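PDB 3DEM: complement factor MASP-3 from Homo sapiens, which is a complement serine protease whose CUB1-EGF-CUB2 region carries calcium sites and interaction sites for mannan-binding lectin and ficolins. Local coordinates for residues 41-44 and 45-48; 49-53 and 54-58; 72-75 and 76-79; 207-210 and 211-215. All coordinates share one frame; numbering follows the deposited sequence.

How the contacts relate
Contacts 1, 2 and 3 gather at one end of the first CUB domain, whereas contact 4 lies in the second, its centre about 66 to 70 Å from theirs. Contacts 1 and 4 are relatives: each pairs two phenylalanines edge to face on the approach to a calcium-binding loop, across a corner within strand 37-47 in contact 1 and just past the end of strand 205-209 in contact 4. Contacts 1 and 2 are partly buried, whereas contacts 3 and 4 lie at the surface; contact 4 also has a charged outer side. Contact 2 is metal and backbone chemistry, and contact 3 is a turn. The C54-C72 disulfide ties contacts 2 and 3, and 72-75 also bonds to the backbone of 45-48.

Contact 1 of 4, residues 41-44 and 45-48; sequences LYFM and HFNL
F46 turns its edge toward the face of F43, with the ring planes 88° apart and the centroids 5.6 Å from each other, a T-shaped pair. One face of F46 also receives L48, whose CD1 stands 3.8 Å above the plane, displaced toward the rim. At the edge of the Y42 ring, in its plane, sits M44 SD. The setting is the two-sheet beta sandwich of the first CUB domain: strand 37-47 crosses one sheet, then turns a corner at M44.

The pair illustrates how a bent strand can keep sending large side chains to one side. F43 and F46 stand side by side and point the same way, although their first torsions differ. In F43 the ring leaves opposite the carbonyl carbon (chi1 -62°), while in F46 it leaves opposite the backbone N (chi1 -164°). Both reach V59 of strand 58-62 in the facing sheet, and F43 also packs on A114 and P83, so the two rings form part of the filling between the sheets.

The side chains directed away from the sandwich interior do other work. M44 folds back through two bent torsions toward the Y42 ring, and the H45 ring stacks with F151 of the second subunit, where Y42 OH also hydrogen-bonds to H139 of that subunit. One short run of chain thus serves the domain interior and the subunit interface. The ring pair itself is closest between F43 CD1 and F46 CD1, 3.9 Å apart, with F43 CE1 a little further from the same F46 CD1, at 4.2 Å.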
loop_
_atom_site.group_PDB
_atom_site.type_symbol
_atom_site.label_atom_id
_atom_site.label_comp_id
_atom_site.label_asym_id
_atom_site.label_seq_id
_atom_site.Cartn_x
_atom_site.Cartn_y
_atom_site.Cartn_z
ATOM N N LEU A 41 10.327 8.053 -4.654
ATOM C CA LEU A 41 11.760 8.289 -4.480
ATOM C C LEU A 41 12.034 9.286 -3.358
ATOM O O LEU A 41 11.391 10.334 -3.282
ATOM C CB LEU A 41 12.373 8.805 -5.787
ATOM C CG LEU A 41 13.850 9.219 -5.753
ATOM C CD1 LEU A 41 14.757 7.992 -5.666
ATOM C CD2 LEU A 41 14.205 10.048 -6.963
ATOM N N TYR A 42 12.987 8.958 -2.488
ATOM C CA TYR A 42 13.408 9.881 -1.432
ATOM C C TYR A 42 14.908 9.783 -1.114
ATOM O O TYR A 42 15.582 8.837 -1.523
ATOM C CB TYR A 42 12.560 9.696 -0.170
ATOM C CG TYR A 42 12.611 8.309 0.419
ATOM C CD1 TYR A 42 13.549 7.978 1.396
ATOM C CD2 TYR A 42 11.718 7.326 0.006
ATOM C CE1 TYR A 42 13.597 6.703 1.940
ATOM C CE2 TYR A 42 11.757 6.052 0.542
ATOM C CZ TYR A 42 12.699 5.745 1.507
ATOM O OH TYR A 42 12.733 4.481 2.041
ATOM N N PHE A 43 15.425 10.761 -0.379
ATOM C CA PHE A 43 16.861 10.842 -0.131
ATOM C C PHE A 43 17.200 10.831 1.351
ATOM O O PHE A 43 16.506 11.454 2.155
ATOM C CB PHE A 43 17.445 12.099 -0.778
ATOM C CG PHE A 43 17.300 12.141 -2.275
ATOM C CD1 PHE A 43 18.376 11.846 -3.098
ATOM C CD2 PHE A 43 16.088 12.487 -2.860
ATOM C CE1 PHE A 43 18.245 11.887 -4.475
ATOM C CE2 PHE A 43 15.954 12.531 -4.239
ATOM C CZ PHE A 43 17.031 12.231 -5.044
ATOM N N MET A 44 18.276 10.129 1.704
ATOM C CA MET A 44 18.751 10.083 3.087
ATOM C C MET A 44 19.967 10.977 3.294
ATOM O O MET A 44 20.305 11.324 4.423
ATOM C CB MET A 44 19.084 8.649 3.510
ATOM C CG MET A 44 17.938 7.662 3.355
ATOM S SD MET A 44 16.380 8.268 4.029
ATOM C CE MET A 44 16.798 8.549 5.743
ATOM N N HIS A 45 20.628 11.334 2.199
ATOM C CA HIS A 45 21.784 12.224 2.239
ATOM C C HIS A 45 21.869 12.957 0.908
ATOM O O HIS A 45 21.684 12.362 -0.148
ATOM C CB HIS A 45 23.074 11.433 2.498
ATOM C CG HIS A 45 24.271 12.293 2.774
ATOM N ND1 HIS A 45 25.174 12.650 1.796
ATOM C CD2 HIS A 45 24.713 12.866 3.919
ATOM C CE1 HIS A 45 26.118 13.409 2.324
ATOM N NE2 HIS A 45 25.861 13.555 3.612
ATOM N N PHE A 46 22.133 14.257 0.957
ATOM C CA PHE A 46 22.237 15.040 -0.266
ATOM C C PHE A 46 23.203 16.209 -0.105
ATOM O O PHE A 46 22.959 17.138 0.661
ATOM C CB PHE A 46 20.862 15.533 -0.715
ATOM C CG PHE A 46 20.832 16.019 -2.130
ATOM C CD1 PHE A 46 20.441 15.175 -3.155
ATOM C CD2 PHE A 46 21.209 17.317 -2.441
ATOM C CE1 PHE A 46 20.418 15.619 -4.463
ATOM C CE2 PHE A 46 21.191 17.767 -3.748
ATOM C CZ PHE A 46 20.796 16.920 -4.759
ATOM N N ASN A 47 24.297 16.152 -0.849
ATOM C CA ASN A 47 25.392 17.101 -0.695
ATOM C C ASN A 47 25.988 17.425 -2.056
ATOM O O ASN A 47 26.916 16.757 -2.515
ATOM C CB ASN A 47 26.469 16.511 0.222
ATOM C CG ASN A 47 27.413 17.561 0.764
ATOM O OD1 ASN A 47 28.615 17.547 0.477
ATOM N ND2 ASN A 47 26.876 18.479 1.557
ATOM N N LEU A 48 25.441 18.445 -2.708
ATOM C CA LEU A 48 25.896 18.827 -4.040
ATOM C C LEU A 48 26.288 20.294 -4.124
ATOM O O LEU A 48 25.974 21.086 -3.234
ATOM C CB LEU A 48 24.820 18.531 -5.086
ATOM C CG LEU A 48 24.906 17.214 -5.861
ATOM C CD1 LEU A 48 24.507 16.032 -4.991
ATOM C CD2 LEU A 48 24.032 17.282 -7.108
#

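Contact 2 of 4, residues 49-53 and 54-58; sequences ESSYL and CEYDY. With CA (calcium ion), chain E.
E49 reaches the calcium ion of the first CUB domain alongside D57, and its side chain can be followed outward atom by atom. CB comes to 3.5 Å from D57 OD2. With CG opposite the backbone N (chi1 -174°) and the chain extended beyond it, the carboxylate is carried out to the metal, which OE1 binds at 2.4 Å. The other oxygen, OE2, lies beside the Y56 ring, 3.7 Å from CD1. D57 chelates the ion with both OD1 and OD2; its carboxylate stands at 82° to that of E49, and Y21 hydrogen-bonds to D57 OD2. Two waters, D102 and S104 complete the site.

Behind the metal, S51 draws the loop together. Its OG accepts a nearly straight bond from Y56 N (2.9 Å, 177°) and gives its proton to a water 2.7 Å away, which in turn donates to the carbonyl oxygens of E49 and D57. The backbone carbonyls of the two calcium ligands are thereby joined through one water. Further along, C54 N bonds to S51 O at 2.8 Å from above the carbonyl plane, closing a type II turn over Y52 and L53.

The whole loop bridges strand 37-47 and strand 58-62, which lie in different sheets of the sandwich, and the disulfide from C54 fastens it to C72, just after strand 67-71.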
loop_
_atom_site.group_PDB
_atom_site.type_symbol
_atom_site.label_atom_id
_atom_site.label_comp_id
_atom_site.label_asym_id
_atom_site.label_seq_id
_atom_site.Cartn_x
_atom_site.Cartn_y
_atom_site.Cartn_z
ATOM N N GLU A 49 26.978 20.647 -5.204
ATOM C CA GLU A 49 27.264 22.043 -5.517
ATOM C C GLU A 49 25.956 22.771 -5.849
ATOM O O GLU A 49 25.086 22.211 -6.504
ATOM C CB GLU A 49 28.214 22.121 -6.714
ATOM C CG GLU A 49 28.698 23.523 -7.057
ATOM C CD GLU A 49 29.479 23.570 -8.360
ATOM O OE1 GLU A 49 29.602 22.519 -9.023
ATOM O OE2 GLU A 49 29.972 24.656 -8.727
ATOM N N SER A 50 25.810 24.015 -5.411
ATOM C CA SER A 50 24.609 24.782 -5.745
ATOM C C SER A 50 24.820 25.646 -6.997
ATOM O O SER A 50 25.903 26.198 -7.199
ATOM C CB SER A 50 24.180 25.653 -4.560
ATOM O OG SER A 50 22.903 26.241 -4.780
ATOM N N SER A 51 23.792 25.749 -7.840
ATOM C CA SER A 51 23.844 26.643 -9.005
ATOM C C SER A 51 22.465 27.036 -9.545
ATOM O O SER A 51 21.462 26.369 -9.288
ATOM C CB SER A 51 24.697 26.043 -10.129
ATOM O OG SER A 51 24.040 24.956 -10.756
ATOM N N TYR A 52 22.435 28.135 -10.291
ATOM C CA TYR A 52 21.226 28.612 -10.952
ATOM C C TYR A 52 20.564 27.508 -11.765
ATOM O O TYR A 52 21.169 26.955 -12.680
ATOM C CB TYR A 52 21.576 29.787 -11.862
ATOM C CG TYR A 52 20.467 30.257 -12.774
ATOM C CD1 TYR A 52 19.390 30.984 -12.279
ATOM C CD2 TYR A 52 20.515 30.007 -14.139
ATOM C CE1 TYR A 52 18.382 31.434 -13.121
ATOM C CE2 TYR A 52 19.516 30.454 -14.986
ATOM C CZ TYR A 52 18.450 31.165 -14.472
ATOM O OH TYR A 52 17.458 31.601 -15.315
ATOM N N LEU A 53 19.317 27.195 -11.424
ATOM C CA LEU A 53 18.558 26.161 -12.117
ATOM C C LEU A 53 19.283 24.823 -12.081
ATOM O O LEU A 53 19.049 23.963 -12.927
ATOM C CB LEU A 53 18.282 26.576 -13.567
ATOM C CG LEU A 53 17.329 27.754 -13.753
ATOM C CD1 LEU A 53 17.066 28.016 -15.228
ATOM C CD2 LEU A 53 16.028 27.488 -13.019
ATOM N N CYS A 54 20.165 24.666 -11.094
ATOM C CA CYS A 54 20.997 23.478 -10.958
ATOM C C CYS A 54 21.707 23.145 -12.266
ATOM O O CYS A 54 21.667 22.008 -12.740
ATOM C CB CYS A 54 20.168 22.294 -10.453
ATOM S SG CYS A 54 19.459 22.563 -8.800
ATOM N N GLU A 55 22.367 24.149 -12.838
ATOM C CA GLU A 55 22.962 24.003 -14.160
ATOM C C GLU A 55 24.306 23.278 -14.124
ATOM O O GLU A 55 24.671 22.606 -15.086
ATOM C CB GLU A 55 23.076 25.358 -14.883
ATOM C CG GLU A 55 23.891 26.432 -14.162
ATOM C CD GLU A 55 23.867 27.766 -14.895
ATOM O OE1 GLU A 55 23.048 27.911 -15.827
ATOM O OE2 GLU A 55 24.661 28.669 -14.547
ATOM N N TYR A 56 25.023 23.403 -13.011
ATOM C CA TYR A 56 26.332 22.771 -12.869
ATOM C C TYR A 56 26.208 21.312 -12.441
ATOM O O TYR A 56 26.173 20.414 -13.284
ATOM C CB TYR A 56 27.227 23.571 -11.912
ATOM C CG TYR A 56 27.494 24.992 -12.375
ATOM C CD1 TYR A 56 27.895 25.981 -11.480
ATOM C CD2 TYR A 56 27.329 25.350 -13.711
ATOM C CE1 TYR A 56 28.137 27.281 -11.907
ATOM C CE2 TYR A 56 27.564 26.645 -14.144
ATOM C CZ TYR A 56 27.966 27.606 -13.240
ATOM O OH TYR A 56 28.200 28.896 -13.685
ATOM N N ASP A 57 26.143 21.066 -11.137
ATOM C CA ASP A 57 25.929 19.713 -10.634
ATOM C C ASP A 57 24.451 19.525 -10.309
ATOM O O ASP A 57 23.796 20.447 -9.821
ATOM C CB ASP A 57 26.787 19.447 -9.397
ATOM C CG ASP A 57 28.273 19.526 -9.690
ATOM O OD1 ASP A 57 28.642 19.737 -10.863
ATOM O OD2 ASP A 57 29.077 19.380 -8.746
ATOM N N TYR A 58 23.918 18.340 -10.580
ATOM C CA TYR A 58 22.502 18.112 -10.333
ATOM C C TYR A 58 22.068 16.653 -10.272
ATOM O O TYR A 58 22.738 15.755 -10.791
ATOM C CB TYR A 58 21.656 18.846 -11.374
ATOM C CG TYR A 58 21.870 18.386 -12.796
ATOM C CD1 TYR A 58 21.240 17.247 -13.281
ATOM C CD2 TYR A 58 22.690 19.101 -13.663
ATOM C CE1 TYR A 58 21.425 16.824 -14.585
ATOM C CE2 TYR A 58 22.876 18.691 -14.971
ATOM C CZ TYR A 58 22.239 17.551 -15.422
ATOM O OH TYR A 58 22.422 17.133 -16.717
HETATM CA CA CA E . 30.851 20.661 -10.005
HETATM O O HOH W 1 24.652 22.709 -9.383
HETATM O O HOH W 2 31.717 20.587 -7.914
HETATM O O HOH W 3 31.945 18.484 -10.892
#

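Contact 3 of 4, residues 72-75 and 76-79; sequences CGRE and TTDT
R74 NH1 donates to T77 OG1 at 3.2 Å, a fairly straight bond (156°) with the hydroxyl close to the guanidinium plane. It spans a tight surface turn centred on E75 and T76, in the loop that follows strand 67-71 of the CUB sandwich. Such a turn is often closed by a bond from the fourth residue's N-H to the first carbonyl. Here R74 O and T77 N, 3.4 Å apart, are badly aligned for that, and the side-chain bond spans the turn instead.

The arginine reaches T77 by a bend at its third torsion (chi3 78°), with the aliphatic part running beside the hydroxyl: CG lies 3.4 Å from T77 OG1. The R74 side chain also packs on F109 and N47, and NH2 makes a long, weak ion pair with E107.

E75 serves the neighbouring strand instead. Its OE2 accepts a hydrogen bond from F46 N, and its backbone is also bonded to F46, so the turn is fixed to the end of strand 37-47. Just before it, G73 bonds to both L48 and E49, and its backbone angles (phi 89°) would jam a side chain against the preceding carbonyl, which explains the glycine. Within the turn, T77 CB comes to 3.9 Å from R74 CG.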
loop_
_atom_site.group_PDB
_atom_site.type_symbol
_atom_site.label_atom_id
_atom_site.label_comp_id
_atom_site.label_asym_id
_atom_site.label_seq_id
_atom_site.Cartn_x
_atom_site.Cartn_y
_atom_site.Cartn_z
ATOM N N CYS A 72 19.905 20.271 -6.351
ATOM C CA CYS A 72 21.318 20.558 -6.155
ATOM C C CYS A 72 21.474 21.252 -4.806
ATOM O O CYS A 72 20.485 21.467 -4.110
ATOM C CB CYS A 72 21.886 21.390 -7.315
ATOM S SG CYS A 72 21.105 22.994 -7.629
ATOM N N GLY A 73 22.703 21.580 -4.423
ATOM C CA GLY A 73 22.938 22.229 -3.138
ATOM C C GLY A 73 23.166 21.253 -1.998
ATOM O O GLY A 73 23.109 20.036 -2.185
ATOM N N ARG A 74 23.428 21.791 -0.811
ATOM C CA ARG A 74 23.683 20.960 0.359
ATOM C C ARG A 74 22.565 21.095 1.390
ATOM O O ARG A 74 22.118 22.201 1.693
ATOM C CB ARG A 74 25.053 21.284 0.972
ATOM C CG ARG A 74 25.169 22.659 1.601
ATOM C CD ARG A 74 26.560 22.882 2.176
ATOM N NE ARG A 74 27.547 23.199 1.147
ATOM C CZ ARG A 74 27.945 24.435 0.849
ATOM N NH1 ARG A 74 27.437 25.474 1.502
ATOM N NH2 ARG A 74 28.855 24.635 -0.099
ATOM N N GLU A 75 22.116 19.957 1.913
ATOM C CA GLU A 75 20.997 19.912 2.857
ATOM C C GLU A 75 21.246 20.768 4.099
ATOM O O GLU A 75 20.306 21.307 4.687
ATOM C CB GLU A 75 20.651 18.460 3.240
ATOM C CG GLU A 75 21.840 17.609 3.688
ATOM C CD GLU A 75 21.561 16.108 3.616
ATOM O OE1 GLU A 75 20.376 15.712 3.699
ATOM O OE2 GLU A 75 22.527 15.326 3.475
ATOM N N THR A 76 22.515 20.900 4.481
ATOM C CA THR A 76 22.902 21.752 5.605
ATOM C C THR A 76 22.372 23.171 5.408
ATOM O O THR A 76 21.447 23.600 6.104
ATOM C CB THR A 76 24.438 21.820 5.771
ATOM O OG1 THR A 76 25.035 20.586 5.346
ATOM C CG2 THR A 76 24.810 22.107 7.225
ATOM N N THR A 77 22.966 23.893 4.459
ATOM C CA THR A 77 22.535 25.249 4.128
ATOM C C THR A 77 21.086 25.226 3.664
ATOM O O THR A 77 20.684 24.342 2.904
ATOM C CB THR A 77 23.401 25.865 3.011
ATOM O OG1 THR A 77 24.788 25.631 3.289
ATOM C CG2 THR A 77 23.151 27.369 2.903
ATOM N N ASP A 78 20.298 26.190 4.132
ATOM C CA ASP A 78 18.885 26.235 3.772
ATOM C C ASP A 78 18.574 27.439 2.886
ATOM O O ASP A 78 19.414 28.326 2.711
ATOM C CB ASP A 78 18.000 26.219 5.019
ATOM C CG ASP A 78 16.693 25.482 4.792
ATOM O OD1 ASP A 78 15.709 25.796 5.497
ATOM O OD2 ASP A 78 16.651 24.593 3.909
ATOM N N THR A 79 17.355 27.468 2.348
ATOM C CA THR A 79 17.017 28.352 1.237
ATOM C C THR A 79 17.692 27.743 0.012
ATOM O O THR A 79 18.366 28.431 -0.757
ATOM C CB THR A 79 17.496 29.809 1.467
ATOM O OG1 THR A 79 17.173 30.222 2.802
ATOM C CG2 THR A 79 16.837 30.769 0.473
#

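Contact 4 of 4, residues 207-210 and 211-215; sequences LQFE and DIFDI
The end of strand 205-209 in the second CUB domain, where the chain leaves its sheet for the loop leading to the calcium ligand E216, is marked by a pair of phenylalanines. F213 turns its edge toward the face of F209 in an offset T-shaped arrangement, the planes at 89° and the centroids 5.5 Å apart. The closest atoms are F209 CE1 and F213 CE1, at 3.8 Å. F213 gets there with its ring opposite the backbone N (chi1 -171°), beside the carbonyl carbon. Both rings rest on A245, and F209 continues inward to I228 of the facing sheet and L273 of the neighbouring strand.

Between the two phenylalanines the backbone swings outward through D211, whose phi is positive (56°). A water bridges the bend, 2.9 Å from E210 O and 2.9 Å from I212 O, near the planes of both rings at their edges. It can donate to either carbonyl, although with atoms elsewhere counted it has more acceptors in reach than protons to give.

The outer side of the bend is acidic. E210 forms a salt bridge through OE2 to R272 on the adjacent strand 272-277, with OE1 weakly bonded to S274, while D211 has a long, weak ion pair with the same arginine. E210 OE2 and D211 OD2 stand 5.3 Å apart, so their like charges may disfavour one another. R272 probably eases that cost in part, mainly through E210, so the bend combines apolar ring packing within and partly compensated charge on its outer side.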
loop_
_atom_site.group_PDB
_atom_site.type_symbol
_atom_site.label_atom_id
_atom_site.label_comp_id
_atom_site.label_asym_id
_atom_site.label_seq_id
_atom_site.Cartn_x
_atom_site.Cartn_y
_atom_site.Cartn_z
ATOM N N LEU A 207 -52.353 1.222 -24.545
ATOM C CA LEU A 207 -51.183 1.574 -23.751
ATOM C C LEU A 207 -51.192 3.058 -23.467
ATOM O O LEU A 207 -51.558 3.863 -24.319
ATOM C CB LEU A 207 -49.890 1.219 -24.484
ATOM C CG LEU A 207 -49.661 -0.237 -24.890
ATOM C CD1 LEU A 207 -48.430 -0.345 -25.777
ATOM C CD2 LEU A 207 -49.523 -1.130 -23.665
ATOM N N GLN A 208 -50.765 3.417 -22.266
ATOM C CA GLN A 208 -50.801 4.799 -21.837
ATOM C C GLN A 208 -49.660 5.121 -20.870
ATOM O O GLN A 208 -49.628 4.621 -19.750
ATOM C CB GLN A 208 -52.149 5.073 -21.190
ATOM C CG GLN A 208 -52.248 6.416 -20.558
ATOM C CD GLN A 208 -53.676 6.875 -20.452
ATOM O OE1 GLN A 208 -54.582 6.070 -20.175
ATOM N NE2 GLN A 208 -53.901 8.178 -20.686
ATOM N N PHE A 209 -48.719 5.947 -21.311
ATOM C CA PHE A 209 -47.608 6.350 -20.458
ATOM C C PHE A 209 -48.065 7.358 -19.411
ATOM O O PHE A 209 -48.981 8.161 -19.645
ATOM C CB PHE A 209 -46.443 6.900 -21.292
ATOM C CG PHE A 209 -45.693 5.837 -22.042
ATOM C CD1 PHE A 209 -44.589 5.220 -21.468
ATOM C CD2 PHE A 209 -46.108 5.429 -23.305
ATOM C CE1 PHE A 209 -43.895 4.219 -22.148
ATOM C CE2 PHE A 209 -45.422 4.429 -23.992
ATOM C CZ PHE A 209 -44.314 3.826 -23.410
ATOM N N GLU A 210 -47.437 7.299 -18.245
ATOM C CA GLU A 210 -47.770 8.229 -17.173
ATOM C C GLU A 210 -46.566 8.558 -16.295
ATOM O O GLU A 210 -45.544 7.871 -16.340
ATOM C CB GLU A 210 -48.934 7.681 -16.338
ATOM C CG GLU A 210 -48.703 6.277 -15.844
ATOM C CD GLU A 210 -49.986 5.543 -15.445
ATOM O OE1 GLU A 210 -51.086 5.895 -15.932
ATOM O OE2 GLU A 210 -49.888 4.590 -14.644
ATOM N N ASP A 211 -46.705 9.618 -15.507
ATOM C CA ASP A 211 -45.634 10.144 -14.650
ATOM C C ASP A 211 -44.368 10.491 -15.442
ATOM O O ASP A 211 -44.446 10.851 -16.614
ATOM C CB ASP A 211 -45.328 9.174 -13.508
ATOM C CG ASP A 211 -46.546 8.882 -12.648
ATOM O OD1 ASP A 211 -47.451 9.742 -12.558
ATOM O OD2 ASP A 211 -46.592 7.783 -12.058
ATOM N N ILE A 212 -43.209 10.381 -14.796
ATOM C CA ILE A 212 -41.929 10.732 -15.418
ATOM C C ILE A 212 -41.621 9.871 -16.639
ATOM O O ILE A 212 -41.793 8.654 -16.610
ATOM C CB ILE A 212 -40.748 10.615 -14.413
ATOM C CG1 ILE A 212 -40.786 11.754 -13.396
ATOM C CG2 ILE A 212 -39.418 10.639 -15.133
ATOM C CD1 ILE A 212 -40.018 11.450 -12.119
ATOM N N PHE A 213 -41.188 10.526 -17.713
ATOM C CA PHE A 213 -40.647 9.851 -18.884
ATOM C C PHE A 213 -39.273 10.446 -19.201
ATOM O O PHE A 213 -39.158 11.623 -19.544
ATOM C CB PHE A 213 -41.589 9.992 -20.079
ATOM C CG PHE A 213 -41.201 9.147 -21.259
ATOM C CD1 PHE A 213 -41.697 7.856 -21.391
ATOM C CD2 PHE A 213 -40.346 9.636 -22.235
ATOM C CE1 PHE A 213 -41.352 7.066 -22.474
ATOM C CE2 PHE A 213 -39.989 8.851 -23.329
ATOM C CZ PHE A 213 -40.498 7.566 -23.450
ATOM N N ASP A 214 -38.234 9.631 -19.071
ATOM C CA ASP A 214 -36.862 10.121 -19.163
ATOM C C ASP A 214 -35.960 9.014 -19.692
ATOM O O ASP A 214 -35.443 8.194 -18.929
ATOM C CB ASP A 214 -36.390 10.622 -17.792
ATOM C CG ASP A 214 -34.947 11.101 -17.792
ATOM O OD1 ASP A 214 -34.358 11.320 -18.876
ATOM O OD2 ASP A 214 -34.401 11.269 -16.680
ATOM N N ILE A 215 -35.807 8.993 -21.014
ATOM C CA ILE A 215 -34.940 8.045 -21.698
ATOM C C ILE A 215 -33.889 8.838 -22.458
ATOM O O ILE A 215 -34.224 9.756 -23.209
ATOM C CB ILE A 215 -35.736 7.146 -22.670
ATOM C CG1 ILE A 215 -36.879 6.445 -21.926
ATOM C CG2 ILE A 215 -34.818 6.111 -23.324
ATOM C CD1 ILE A 215 -37.627 5.417 -22.755
HETATM O O HOH W 4 -43.606 7.222 -18.347
#